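Local atomic coordinates of putative acetyltransferase Ta0821 (Thermoplasma acidophilum DSM 1728, PDB entry 3C26), a protein that probably transfers acyl groups other than amino-acyl ones, as a member of the GNAT acetyltransferase family. Residues A[17-20]-A[21-24]; A[46-49]-A[50-54]; A[108-111]-A[112-116]; A[101-104]-A[105-109]; A[198-202]-A[203-207]. All blocks are in the same frame, centred on the assembly; numbering follows the deposited sequence.

Contact 1: A[17-20]-A[21-24]; sequences DEIK and TFTS
With chi1 at 68°, Thr21 holds OG1 between its own backbone N and carbonyl carbon, exactly where it meets Glu18 O; Phe22 has CG anti to its carbonyl carbon (chi1 -69°), which folds the ring back against Ile19. Glu18 O is gripped twice. Thr21 OG1 donates to it at 2.6 Å, lying in the plane of that carbonyl, while Thr21 N reaches the same Glu18 O at 3.0 Å from well above the plane. One residue further on, Phe22 N donates to Ile19 O at 3.0 Å and closes a type I beta turn from Ile19 to Phe22. The phenyl ring then lies flat over the backbone it has just left: Ile19 CA sits 3.9 Å from the centroid of the Phe22 ring, almost exactly on the ring normal, a CH-pi contact. Cutting Phe22 back to an alanine is likely to leave Ile19 CA without its aromatic cover and open a gap beside Thr74. On the outer side of the turn, Lys20 NZ reaches back to Asp17 OD1 at 3.3 Å in a salt bridge. Beyond the contact, Ile19 packs on Ile53 and Val57 of helix 45-58, Phe22 on Thr74 of strand 70-79, and Thr23 pairs through its backbone with Val92 at the end of strand 85-92.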
loop_
_atom_site.group_PDB
_atom_site.type_symbol
_atom_site.label_atom_id
_atom_site.label_comp_id
_atom_site.label_asym_id
_atom_site.label_seq_id
_atom_site.Cartn_x
_atom_site.Cartn_y
_atom_site.Cartn_z
ATOM N N ASP A 17 27.370 8.160 -14.751
ATOM C CA ASP A 17 27.226 6.737 -15.051
ATOM C C ASP A 17 27.036 5.920 -13.774
ATOM O O ASP A 17 26.292 4.947 -13.732
ATOM C CB ASP A 17 28.408 6.198 -15.847
ATOM C CG ASP A 17 28.236 6.344 -17.341
ATOM O OD1 ASP A 17 27.151 6.752 -17.817
ATOM O OD2 ASP A 17 29.211 6.002 -18.051
ATOM N N GLU A 18 27.682 6.372 -12.707
ATOM C CA GLU A 18 27.603 5.682 -11.422
ATOM C C GLU A 18 26.280 6.003 -10.787
ATOM O O GLU A 18 25.569 5.134 -10.356
ATOM C CB GLU A 18 28.773 6.046 -10.513
ATOM C CG GLU A 18 30.042 5.340 -10.959
ATOM C CD GLU A 18 31.303 6.003 -10.510
ATOM O OE1 GLU A 18 31.713 7.028 -11.113
ATOM O OE2 GLU A 18 31.933 5.470 -9.581
ATOM N N ILE A 19 25.942 7.281 -10.834
ATOM C CA ILE A 19 24.727 7.793 -10.246
ATOM C C ILE A 19 23.484 7.094 -10.810
ATOM O O ILE A 19 22.523 6.822 -10.092
ATOM C CB ILE A 19 24.584 9.334 -10.406
ATOM C CG1 ILE A 19 25.613 10.048 -9.492
ATOM C CG2 ILE A 19 23.153 9.741 -10.062
ATOM C CD1 ILE A 19 25.762 11.626 -9.680
ATOM N N LYS A 20 23.543 6.798 -12.099
ATOM C CA LYS A 20 22.410 6.167 -12.797
ATOM C C LYS A 20 22.093 4.795 -12.278
ATOM O O LYS A 20 20.993 4.322 -12.490
ATOM C CB LYS A 20 22.645 6.023 -14.308
ATOM C CG LYS A 20 22.356 7.227 -15.182
ATOM C CD LYS A 20 23.274 7.068 -16.395
ATOM C CE LYS A 20 23.042 7.999 -17.527
ATOM N NZ LYS A 20 24.139 7.724 -18.614
ATOM N N THR A 21 23.052 4.166 -11.604
ATOM C CA THR A 21 22.858 2.824 -10.990
ATOM C C THR A 21 22.362 2.849 -9.531
ATOM O O THR A 21 22.045 1.820 -8.919
ATOM C CB THR A 21 24.140 2.023 -11.009
ATOM O OG1 THR A 21 25.086 2.634 -10.117
ATOM C CG2 THR A 21 24.690 1.911 -12.475
ATOM N N PHE A 22 22.268 4.043 -8.984
ATOM C CA PHE A 22 21.796 4.234 -7.597
ATOM C C PHE A 22 20.253 4.050 -7.521
ATOM O O PHE A 22 19.526 4.321 -8.494
ATOM C CB PHE A 22 22.135 5.658 -7.104
ATOM C CG PHE A 22 23.625 5.956 -6.881
ATOM C CD1 PHE A 22 24.609 5.093 -7.267
ATOM C CD2 PHE A 22 24.013 7.171 -6.327
ATOM C CE1 PHE A 22 25.963 5.434 -7.117
ATOM C CE2 PHE A 22 25.322 7.471 -6.131
ATOM C CZ PHE A 22 26.311 6.612 -6.547
ATOM N N THR A 23 19.763 3.584 -6.368
ATOM C CA THR A 23 18.310 3.491 -6.116
ATOM C C THR A 23 17.895 4.148 -4.801
ATOM O O THR A 23 18.676 4.306 -3.877
ATOM C CB THR A 23 17.784 2.024 -6.057
ATOM O OG1 THR A 23 18.367 1.330 -4.950
ATOM C CG2 THR A 23 18.127 1.231 -7.362
ATOM N N SER A 24 16.626 4.536 -4.767
ATOM C CA SER A 24 15.983 5.064 -3.558
ATOM C C SER A 24 15.776 3.992 -2.488
ATOM O O SER A 24 15.464 4.306 -1.339
ATOM C CB SER A 24 14.617 5.652 -3.890
ATOM O OG SER A 24 13.753 4.656 -4.365
#

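Contact 2: A[46-49]-A[50-54]; sequences DDYV and DKVIE
Apolar packing is led by Tyr48 and Val52, one helical turn apart: Val52 CG2 stands over one face of the Tyr48 ring, shifted toward the rim, 3.9 Å from the ring centroid in a CH-pi contact. The phenol gets there because CG is anti to the backbone N (chi1 171°), which swings the ring along the helix. Lys51 crosses the same ring obliquely, its CE 4.1 Å from Tyr48 CD1, and elsewhere on the helix Val49 CG1 lies 4.2 Å from Ile53 CB. Replacing Tyr48 with an alanine would probably leave Val52 CG2 facing a gap and deprive Trp179 of its stacking partner. Backbone bonds are mostly i to i+4, as from Asp50 N to Asp46 O (2.9 Å) and from Ile53 N to Val49 O (3.0 Å), but at Lys51 and Val52 they mix with weak i to i+3 ones. Water makes up the third group. Two water molecules each lie between Asp47 OD1 and Asp50 OD2, two carboxylate oxygens 4.6 Å apart, and so probably ease the repulsion of like charges there. Asp50 OD1 also has a salt bridge to Arg91, and Lys51 NZ one to Asp209. Helix 45-58 has neighbours on several sides: Ile53 packs on Ile19 of helix 16-19 and Asp46 on helix 31-40, while Tyr48 and Lys51 lean on strand 204-211.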
loop_
_atom_site.group_PDB
_atom_site.type_symbol
_atom_site.label_atom_id
_atom_site.label_comp_id
_atom_site.label_asym_id
_atom_site.label_seq_id
_atom_site.Cartn_x
_atom_site.Cartn_y
_atom_site.Cartn_z
ATOM N N ASP A 46 9.719 7.928 -8.016
ATOM C CA ASP A 46 10.937 7.272 -8.525
ATOM C C ASP A 46 11.112 7.512 -9.997
ATOM O O ASP A 46 12.229 7.715 -10.468
ATOM C CB ASP A 46 10.982 5.743 -8.240
ATOM C CG ASP A 46 11.491 5.415 -6.828
ATOM O OD1 ASP A 46 12.716 5.284 -6.656
ATOM O OD2 ASP A 46 10.690 5.355 -5.871
ATOM N N ASP A 47 10.003 7.500 -10.717
ATOM C CA ASP A 47 10.026 7.695 -12.151
ATOM C C ASP A 47 10.343 9.145 -12.468
ATOM O O ASP A 47 10.939 9.451 -13.504
ATOM C CB ASP A 47 8.668 7.373 -12.789
ATOM C CG ASP A 47 8.241 5.914 -12.587
ATOM O OD1 ASP A 47 8.958 4.981 -12.978
ATOM O OD2 ASP A 47 7.188 5.727 -12.001
ATOM N N TYR A 48 9.857 10.037 -11.611
ATOM C CA TYR A 48 10.138 11.467 -11.739
ATOM C C TYR A 48 11.641 11.669 -11.612
ATOM O O TYR A 48 12.284 12.230 -12.466
ATOM C CB TYR A 48 9.445 12.325 -10.652
ATOM C CG TYR A 48 9.939 13.786 -10.691
ATOM C CD1 TYR A 48 9.607 14.635 -11.744
ATOM C CD2 TYR A 48 10.748 14.302 -9.692
ATOM C CE1 TYR A 48 10.057 15.949 -11.795
ATOM C CE2 TYR A 48 11.189 15.607 -9.723
ATOM C CZ TYR A 48 10.860 16.424 -10.776
ATOM O OH TYR A 48 11.307 17.727 -10.786
ATOM N N VAL A 49 12.184 11.266 -10.483
ATOM C CA VAL A 49 13.613 11.474 -10.219
ATOM C C VAL A 49 14.463 10.785 -11.326
ATOM O O VAL A 49 15.507 11.289 -11.757
ATOM C CB VAL A 49 13.998 10.984 -8.782
ATOM C CG1 VAL A 49 15.554 11.099 -8.571
ATOM C CG2 VAL A 49 13.231 11.763 -7.636
ATOM N N ASP A 50 13.998 9.645 -11.826
ATOM C CA ASP A 50 14.767 8.934 -12.840
ATOM C C ASP A 50 14.864 9.856 -14.063
ATOM O O ASP A 50 15.852 9.898 -14.771
ATOM C CB ASP A 50 14.089 7.672 -13.339
ATOM C CG ASP A 50 14.242 6.494 -12.444
ATOM O OD1 ASP A 50 15.048 6.503 -11.481
ATOM O OD2 ASP A 50 13.561 5.514 -12.789
ATOM N N LYS A 51 13.799 10.613 -14.270
ATOM C CA LYS A 51 13.696 11.431 -15.472
ATOM C C LYS A 51 14.564 12.677 -15.419
ATOM O O LYS A 51 15.107 13.097 -16.419
ATOM C CB LYS A 51 12.215 11.793 -15.708
ATOM C CG LYS A 51 11.945 12.834 -16.786
ATOM C CD LYS A 51 10.415 13.165 -16.879
ATOM C CE LYS A 51 9.911 14.073 -15.752
ATOM N NZ LYS A 51 8.429 14.269 -15.846
ATOM N N VAL A 52 14.719 13.261 -14.235
ATOM C CA VAL A 52 15.388 14.585 -14.106
ATOM C C VAL A 52 16.786 14.593 -13.437
ATOM O O VAL A 52 17.493 15.583 -13.441
ATOM C CB VAL A 52 14.484 15.565 -13.324
ATOM C CG1 VAL A 52 13.241 15.884 -14.090
ATOM C CG2 VAL A 52 14.134 15.021 -11.969
ATOM N N ILE A 53 17.185 13.462 -12.883
ATOM C CA ILE A 53 18.412 13.409 -12.068
ATOM C C ILE A 53 19.661 13.785 -12.862
ATOM O O ILE A 53 20.575 14.368 -12.304
ATOM C CB ILE A 53 18.597 12.028 -11.342
ATOM C CG1 ILE A 53 19.721 12.140 -10.270
ATOM C CG2 ILE A 53 18.834 10.926 -12.368
ATOM C CD1 ILE A 53 19.737 11.026 -9.164
ATOM N N GLU A 54 19.709 13.410 -14.141
ATOM C CA GLU A 54 20.868 13.737 -14.997
ATOM C C GLU A 54 20.974 15.247 -15.170
ATOM O O GLU A 54 22.083 15.836 -15.020
ATOM C CB GLU A 54 20.837 13.003 -16.345
ATOM C CG GLU A 54 22.114 13.293 -17.127
ATOM C CD GLU A 54 22.249 12.477 -18.390
ATOM O OE1 GLU A 54 21.312 11.753 -18.754
ATOM O OE2 GLU A 54 23.323 12.554 -19.014
HETATM O O HOH W 1 11.412 5.253 -14.465
HETATM O O HOH W 2 11.235 4.067 -11.314
#

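Contact 3: A[108-111]-A[112-116]; sequences ETIQ and FLRGK
Thr109 and Leu113 lie side by side and point the same way, Thr109 CG2 4.0 Å from Leu113 CD1, on the inward face of the helix of a beta-alpha-beta unit: strand 85-92, helix 101-113, strand 119-125, part of the GNAT fold. That face rests on the strands, Thr109 against Ile75 and Met77, Leu113 against Val85, Leu87 and Leu120. Outward, Arg114 is turned quite differently. Its chain runs straight from CB and then bends at chi3 (-33°), which curls the guanidinium back across the helix end. NH2 of Arg114 comes to 3.7 Å from Gln111 CA and 4.1 Å from Ile110 CG2, with Ile110 O above one face of the guanidinium plane. These are van der Waals approaches, and the positive group simply lies on the last turn. The backbone loosens in the same place: Phe112 N still donates to Glu108 O at 2.9 Å, but Leu113 N makes only weak bonds, and Arg114 N reaches Gln111 O. Gly115, with phi at 95°, takes the chain away at an angle where a side chain would jam against the preceding carbonyl. Lys116 then turns back. Its NZ stands over one face of the Phe112 ring, toward the rim, and donates to Phe112 O at 2.9 Å.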
loop_
_atom_site.group_PDB
_atom_site.type_symbol
_atom_site.label_atom_id
_atom_site.label_comp_id
_atom_site.label_asym_id
_atom_site.label_seq_id
_atom_site.Cartn_x
_atom_site.Cartn_y
_atom_site.Cartn_z
ATOM N N GLU A 108 25.291 15.658 6.620
ATOM C CA GLU A 108 26.201 16.543 5.913
ATOM C C GLU A 108 25.411 17.646 5.283
ATOM O O GLU A 108 25.831 18.803 5.275
ATOM C CB GLU A 108 26.961 15.811 4.813
ATOM C CG GLU A 108 27.845 14.776 5.330
ATOM C CD GLU A 108 29.132 15.335 5.891
ATOM O OE1 GLU A 108 29.421 16.544 5.706
ATOM O OE2 GLU A 108 29.880 14.537 6.499
ATOM N N THR A 109 24.273 17.277 4.705
ATOM C CA THR A 109 23.381 18.274 4.083
ATOM C C THR A 109 22.875 19.337 5.108
ATOM O O THR A 109 22.876 20.544 4.829
ATOM C CB THR A 109 22.199 17.601 3.340
ATOM O OG1 THR A 109 22.714 16.776 2.288
ATOM C CG2 THR A 109 21.217 18.628 2.720
ATOM N N ILE A 110 22.480 18.915 6.310
ATOM C CA ILE A 110 21.946 19.891 7.288
ATOM C C ILE A 110 23.016 20.891 7.652
ATOM O O ILE A 110 22.769 22.095 7.753
ATOM C CB ILE A 110 21.359 19.201 8.551
ATOM C CG1 ILE A 110 20.079 18.440 8.135
ATOM C CG2 ILE A 110 21.069 20.227 9.678
ATOM C CD1 ILE A 110 19.706 17.304 9.040
ATOM N N GLN A 111 24.226 20.384 7.790
ATOM C CA GLN A 111 25.381 21.201 8.172
ATOM C C GLN A 111 25.737 22.171 7.056
ATOM O O GLN A 111 25.936 23.359 7.281
ATOM C CB GLN A 111 26.586 20.341 8.556
ATOM C CG GLN A 111 27.855 21.168 8.676
ATOM C CD GLN A 111 28.744 20.775 9.853
ATOM O OE1 GLN A 111 28.472 19.806 10.557
ATOM N NE2 GLN A 111 29.794 21.550 10.087
ATOM N N PHE A 112 25.801 21.620 5.857
ATOM C CA PHE A 112 26.071 22.370 4.633
ATOM C C PHE A 112 25.091 23.515 4.358
ATOM O O PHE A 112 25.478 24.528 3.762
ATOM C CB PHE A 112 26.034 21.408 3.443
ATOM C CG PHE A 112 26.303 22.055 2.106
ATOM C CD1 PHE A 112 27.565 22.477 1.784
ATOM C CD2 PHE A 112 25.302 22.146 1.141
ATOM C CE1 PHE A 112 27.839 23.041 0.543
ATOM C CE2 PHE A 112 25.560 22.725 -0.072
ATOM C CZ PHE A 112 26.834 23.175 -0.375
ATOM N N LEU A 113 23.847 23.390 4.822
ATOM C CA LEU A 113 22.792 24.395 4.528
ATOM C C LEU A 113 22.534 25.332 5.705
ATOM O O LEU A 113 21.811 26.298 5.592
ATOM C CB LEU A 113 21.495 23.744 4.057
ATOM C CG LEU A 113 21.557 23.055 2.693
ATOM C CD1 LEU A 113 20.225 22.439 2.396
ATOM C CD2 LEU A 113 21.967 24.027 1.619
ATOM N N ARG A 114 23.214 25.070 6.810
ATOM C CA ARG A 114 23.096 25.899 8.010
ATOM C C ARG A 114 23.548 27.309 7.645
ATOM O O ARG A 114 24.670 27.512 7.203
ATOM C CB ARG A 114 23.967 25.356 9.174
ATOM C CG ARG A 114 23.648 25.983 10.587
ATOM C CD ARG A 114 24.492 25.397 11.760
ATOM N NE ARG A 114 24.806 23.956 11.559
ATOM C CZ ARG A 114 23.999 22.951 11.914
ATOM N NH1 ARG A 114 22.842 23.224 12.478
ATOM N NH2 ARG A 114 24.330 21.679 11.691
ATOM N N GLY A 115 22.646 28.270 7.802
ATOM C CA GLY A 115 22.958 29.682 7.566
ATOM C C GLY A 115 22.609 30.170 6.180
ATOM O O GLY A 115 22.651 31.374 5.894
ATOM N N LYS A 116 22.269 29.205 5.338
ATOM C CA LYS A 116 21.889 29.450 3.926
ATOM C C LYS A 116 20.371 29.538 3.746
ATOM O O LYS A 116 19.868 30.128 2.797
ATOM C CB LYS A 116 22.472 28.366 3.036
ATOM C CG LYS A 116 23.987 28.281 3.126
ATOM C CD LYS A 116 24.516 27.267 2.114
ATOM C CE LYS A 116 26.017 27.156 2.198
ATOM N NZ LYS A 116 26.532 25.949 1.498
#

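Contact 4: A[101-104]-A[105-109]; sequences LGMS and IMQET
Met103 and Gln107 meet most closely through their side chains: Gln107 OE1 sits 3.4 Å from Met103 CG, the two chains crossing at a slant on one flank of the helix. Gln107 also brings its own CG to 3.1 Å from Met103 O, so the methylene hugs the carbonyl that already accepts from Gln107 N at 2.9 Å. Met103 is a selenomethionine, as is Met106, whose CG packs 3.3 Å from Gly102 O. Ile105 CG2 touches the same Gly102 O at 3.3 Å; chi1 at -157° places that methyl between the backbone N and carbonyl carbon, close against the preceding turn. Behind these contacts stands an even ladder of i to i+4 bonds, from Ile105 N to Leu101 O through Glu108 N to Ser104 O. Ile105 O is held doubly. Thr109 N and Thr109 OG1 (2.8 Å) reach it from opposite faces of its carbonyl plane, which ties that hydroxyl down. Nearer the start, Ser104 OG bonds to Arg100 O, and Leu101 N to Ser99 OG. In GNAT relatives the loop before the equivalent helix takes the pyrophosphate of acetyl-CoA, so a similar role is probable here. Around the helix, Met103 and Met106 face helix 129-138, while Ile105 and Thr109 lie on strands 70-79, 85-92 and 7-10.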
loop_
_atom_site.group_PDB
_atom_site.type_symbol
_atom_site.label_atom_id
_atom_site.label_comp_id
_atom_site.label_asym_id
_atom_site.label_seq_id
_atom_site.Cartn_x
_atom_site.Cartn_y
_atom_site.Cartn_z
ATOM N N LEU A 101 24.258 5.355 5.123
ATOM C CA LEU A 101 24.611 6.389 4.150
ATOM C C LEU A 101 23.551 7.475 4.108
ATOM O O LEU A 101 23.859 8.655 3.958
ATOM C CB LEU A 101 24.779 5.824 2.733
ATOM C CG LEU A 101 26.034 5.123 2.321
ATOM C CD1 LEU A 101 26.090 5.049 0.787
ATOM C CD2 LEU A 101 27.233 5.874 2.856
ATOM N N GLY A 102 22.297 7.069 4.259
ATOM C CA GLY A 102 21.181 8.009 4.123
ATOM C C GLY A 102 21.300 9.046 5.219
ATOM O O GLY A 102 21.278 10.239 4.995
HETATM N N MSE A 103 21.449 8.551 6.428
HETATM C CA MSE A 103 21.651 9.420 7.561
HETATM C C MSE A 103 22.866 10.333 7.423
HETATM O O MSE A 103 22.798 11.510 7.715
HETATM C CB MSE A 103 21.799 8.553 8.772
HETATM C CG MSE A 103 22.629 9.149 9.834
HETATM SE SE MSE A 103 21.747 8.546 11.380
HETATM C CE MSE A 103 20.449 10.006 11.138
ATOM N N SER A 104 23.953 9.800 6.898
ATOM C CA SER A 104 25.207 10.567 6.811
ATOM C C SER A 104 25.057 11.659 5.822
ATOM O O SER A 104 25.488 12.751 6.053
ATOM C CB SER A 104 26.405 9.718 6.390
ATOM O OG SER A 104 26.595 8.655 7.322
ATOM N N ILE A 105 24.463 11.351 4.693
ATOM C CA ILE A 105 24.313 12.380 3.651
ATOM C C ILE A 105 23.362 13.467 4.126
ATOM O O ILE A 105 23.570 14.606 3.847
ATOM C CB ILE A 105 23.935 11.839 2.241
ATOM C CG1 ILE A 105 24.387 12.889 1.227
ATOM C CG2 ILE A 105 22.419 11.457 2.103
ATOM C CD1 ILE A 105 24.469 12.387 -0.180
HETATM N N MSE A 106 22.356 13.104 4.891
HETATM C CA MSE A 106 21.394 14.087 5.442
HETATM C C MSE A 106 22.061 14.980 6.494
HETATM O O MSE A 106 21.860 16.228 6.553
HETATM C CB MSE A 106 20.167 13.385 6.061
HETATM C CG MSE A 106 19.204 12.799 5.013
HETATM SE SE MSE A 106 18.412 14.238 3.922
HETATM C CE MSE A 106 17.652 15.262 5.408
ATOM N N GLN A 107 22.856 14.354 7.346
ATOM C CA GLN A 107 23.624 15.141 8.346
ATOM C C GLN A 107 24.617 16.111 7.674
ATOM O O GLN A 107 24.777 17.249 8.111
ATOM C CB GLN A 107 24.338 14.252 9.342
ATOM C CG GLN A 107 23.408 13.390 10.152
ATOM C CD GLN A 107 24.148 12.434 11.063
ATOM O OE1 GLN A 107 24.894 11.557 10.601
ATOM N NE2 GLN A 107 23.914 12.556 12.339
ATOM N N GLU A 108 25.291 15.658 6.620
ATOM C CA GLU A 108 26.201 16.543 5.913
ATOM C C GLU A 108 25.411 17.646 5.283
ATOM O O GLU A 108 25.831 18.803 5.275
ATOM C CB GLU A 108 26.961 15.811 4.813
ATOM C CG GLU A 108 27.845 14.776 5.330
ATOM C CD GLU A 108 29.132 15.335 5.891
ATOM O OE1 GLU A 108 29.421 16.544 5.706
ATOM O OE2 GLU A 108 29.880 14.537 6.499
ATOM N N THR A 109 24.273 17.277 4.705
ATOM C CA THR A 109 23.381 18.274 4.083
ATOM C C THR A 109 22.875 19.337 5.108
ATOM O O THR A 109 22.876 20.544 4.829
ATOM C CB THR A 109 22.199 17.601 3.340
ATOM O OG1 THR A 109 22.714 16.776 2.288
ATOM C CG2 THR A 109 21.217 18.628 2.720
#

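Contact 5: A[198-202]-A[203-207]; sequences LIVDG and STFVY
Leu198 pushes CD2 into the hollow between Phe205 and Tyr207: that methyl is 3.6 Å from Phe205 CE2 and 4.1 Å from Tyr207 CB, near the plane of the tyrosine ring at its edge. Two residues on, Val200 supplies the second bump on this face. Its CG2 stands over the centre of the Phe205 ring, 4.0 Å from the centroid and 11° off the normal, with the two side chains pointing the same way. Phe205 has CG anti to its backbone N (chi1 -168°), which lays the ring along the neighbouring strand where both aliphatic knobs can reach it. On the opposite face of the hairpin, Ile199 and Val206 pack together, CB to CB 4.2 Å, and Thr204 CG2 lies beside Ile199. The strands 198-200 and 204-207 run antiparallel. Ile199 and Val206 exchange a bond each way, Ile199 N to Val206 O and Val206 N to Ile199 O, both 2.9 Å and nearly straight. Asp201 and Thr204 do the same, Asp201 N to Thr204 O and Thr204 N to Asp201 O, both 3.1 Å, the second closing the type II' turn; Gly202 there has positive phi, and a side chain would clash with Ser203 N. Next door, Phe175 stacks on Phe205 and Tyr168 meets it edge-to-face. The chemistry is therefore split: backbone bonds hold the two strands in register, while methyls packed on aromatic rings fill the face of Leu198, Val200, Phe205 and Tyr207, consistent with the buried setting of the strands; polar side chains gather at the turn.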
loop_
_atom_site.group_PDB
_atom_site.type_symbol
_atom_site.label_atom_id
_atom_site.label_comp_id
_atom_site.label_asym_id
_atom_site.label_seq_id
_atom_site.Cartn_x
_atom_site.Cartn_y
_atom_site.Cartn_z
ATOM N N LEU A 198 0.099 24.702 -14.849
ATOM C CA LEU A 198 -0.880 24.992 -13.827
ATOM C C LEU A 198 -2.288 25.176 -14.382
ATOM O O LEU A 198 -2.517 25.719 -15.464
ATOM C CB LEU A 198 -0.448 26.237 -13.034
ATOM C CG LEU A 198 0.751 26.029 -12.117
ATOM C CD1 LEU A 198 1.487 27.339 -11.810
ATOM C CD2 LEU A 198 0.292 25.349 -10.817
ATOM N N ILE A 199 -3.226 24.677 -13.596
ATOM C CA ILE A 199 -4.648 24.876 -13.805
ATOM C C ILE A 199 -5.063 25.615 -12.543
ATOM O O ILE A 199 -5.115 25.041 -11.452
ATOM C CB ILE A 199 -5.449 23.589 -13.951
ATOM C CG1 ILE A 199 -4.973 22.819 -15.187
ATOM C CG2 ILE A 199 -6.932 23.890 -14.057
ATOM C CD1 ILE A 199 -5.655 21.493 -15.355
ATOM N N VAL A 200 -5.245 26.923 -12.696
ATOM C CA VAL A 200 -5.592 27.797 -11.578
ATOM C C VAL A 200 -6.778 28.637 -11.948
ATOM O O VAL A 200 -6.790 29.338 -12.967
ATOM C CB VAL A 200 -4.446 28.728 -11.161
ATOM C CG1 VAL A 200 -4.915 29.668 -10.019
ATOM C CG2 VAL A 200 -3.240 27.916 -10.720
ATOM N N ASP A 201 -7.793 28.546 -11.104
ATOM C CA ASP A 201 -9.037 29.250 -11.355
ATOM C C ASP A 201 -9.952 29.135 -10.143
ATOM O O ASP A 201 -10.532 28.079 -9.860
ATOM C CB ASP A 201 -9.698 28.621 -12.569
ATOM C CG ASP A 201 -10.802 29.450 -13.131
ATOM O OD1 ASP A 201 -10.979 30.603 -12.708
ATOM O OD2 ASP A 201 -11.477 28.938 -14.031
ATOM N N GLY A 202 -10.077 30.240 -9.437
ATOM C CA GLY A 202 -10.901 30.287 -8.230
ATOM C C GLY A 202 -10.261 29.510 -7.111
ATOM O O GLY A 202 -9.215 29.917 -6.587
ATOM N N SER A 203 -10.891 28.387 -6.740
ATOM C CA SER A 203 -10.345 27.498 -5.691
ATOM C C SER A 203 -9.569 26.331 -6.251
ATOM O O SER A 203 -8.974 25.560 -5.506
ATOM C CB SER A 203 -11.423 26.954 -4.752
ATOM O OG SER A 203 -11.860 27.943 -3.854
ATOM N N THR A 204 -9.588 26.209 -7.570
ATOM C CA THR A 204 -8.800 25.168 -8.248
ATOM C C THR A 204 -7.328 25.598 -8.379
ATOM O O THR A 204 -6.991 26.670 -8.824
ATOM C CB THR A 204 -9.329 24.803 -9.642
ATOM O OG1 THR A 204 -10.733 24.504 -9.578
ATOM C CG2 THR A 204 -8.610 23.588 -10.133
ATOM N N PHE A 205 -6.451 24.736 -7.908
ATOM C CA PHE A 205 -5.033 24.990 -8.011
ATOM C C PHE A 205 -4.352 23.641 -8.154
ATOM O O PHE A 205 -4.122 22.945 -7.179
ATOM C CB PHE A 205 -4.540 25.759 -6.795
ATOM C CG PHE A 205 -3.155 26.321 -6.945
ATOM C CD1 PHE A 205 -2.908 27.661 -6.764
ATOM C CD2 PHE A 205 -2.116 25.510 -7.330
ATOM C CE1 PHE A 205 -1.620 28.170 -6.918
ATOM C CE2 PHE A 205 -0.847 25.997 -7.485
ATOM C CZ PHE A 205 -0.585 27.325 -7.273
ATOM N N VAL A 206 -4.106 23.271 -9.412
ATOM C CA VAL A 206 -3.529 21.994 -9.790
ATOM C C VAL A 206 -2.244 22.130 -10.621
ATOM O O VAL A 206 -2.155 22.852 -11.612
ATOM C CB VAL A 206 -4.553 21.126 -10.629
ATOM C CG1 VAL A 206 -3.987 19.763 -11.012
ATOM C CG2 VAL A 206 -5.844 20.953 -9.868
ATOM N N TYR A 207 -1.246 21.431 -10.161
ATOM C CA TYR A 207 0.003 21.331 -10.896
ATOM C C TYR A 207 0.022 19.972 -11.618
ATOM O O TYR A 207 -0.247 18.943 -11.018
ATOM C CB TYR A 207 1.204 21.457 -9.955
ATOM C CG TYR A 207 2.482 21.253 -10.715
ATOM C CD1 TYR A 207 3.092 22.290 -11.394
ATOM C CD2 TYR A 207 3.028 19.982 -10.829
ATOM C CE1 TYR A 207 4.261 22.072 -12.124
ATOM C CE2 TYR A 207 4.158 19.755 -11.565
ATOM C CZ TYR A 207 4.765 20.774 -12.211
ATOM O OH TYR A 207 5.900 20.454 -12.933
#

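How the contacts relate
Contacts 1 and 2 touch: Ser24 OG bonds to Asp46 OD1, and Ile19 packs on Ile53, so the turn after helix 16-19 is fastened to helix 45-58 by one polar and one apolar link. Contacts 3 and 4 share Glu108 and Thr109 and describe two ends of helix 101-113; contact 4 is regular throughout, while contact 3 runs out through weaker bonds into exposed Arg114 and Lys116. Contact 5 stands apart, about 35 Å between centres from contact 1, and is the only hairpin and mostly buried. The other four, partly buried, mix an inward apolar face with an outward polar one; in contact 2 water links the acidic groups.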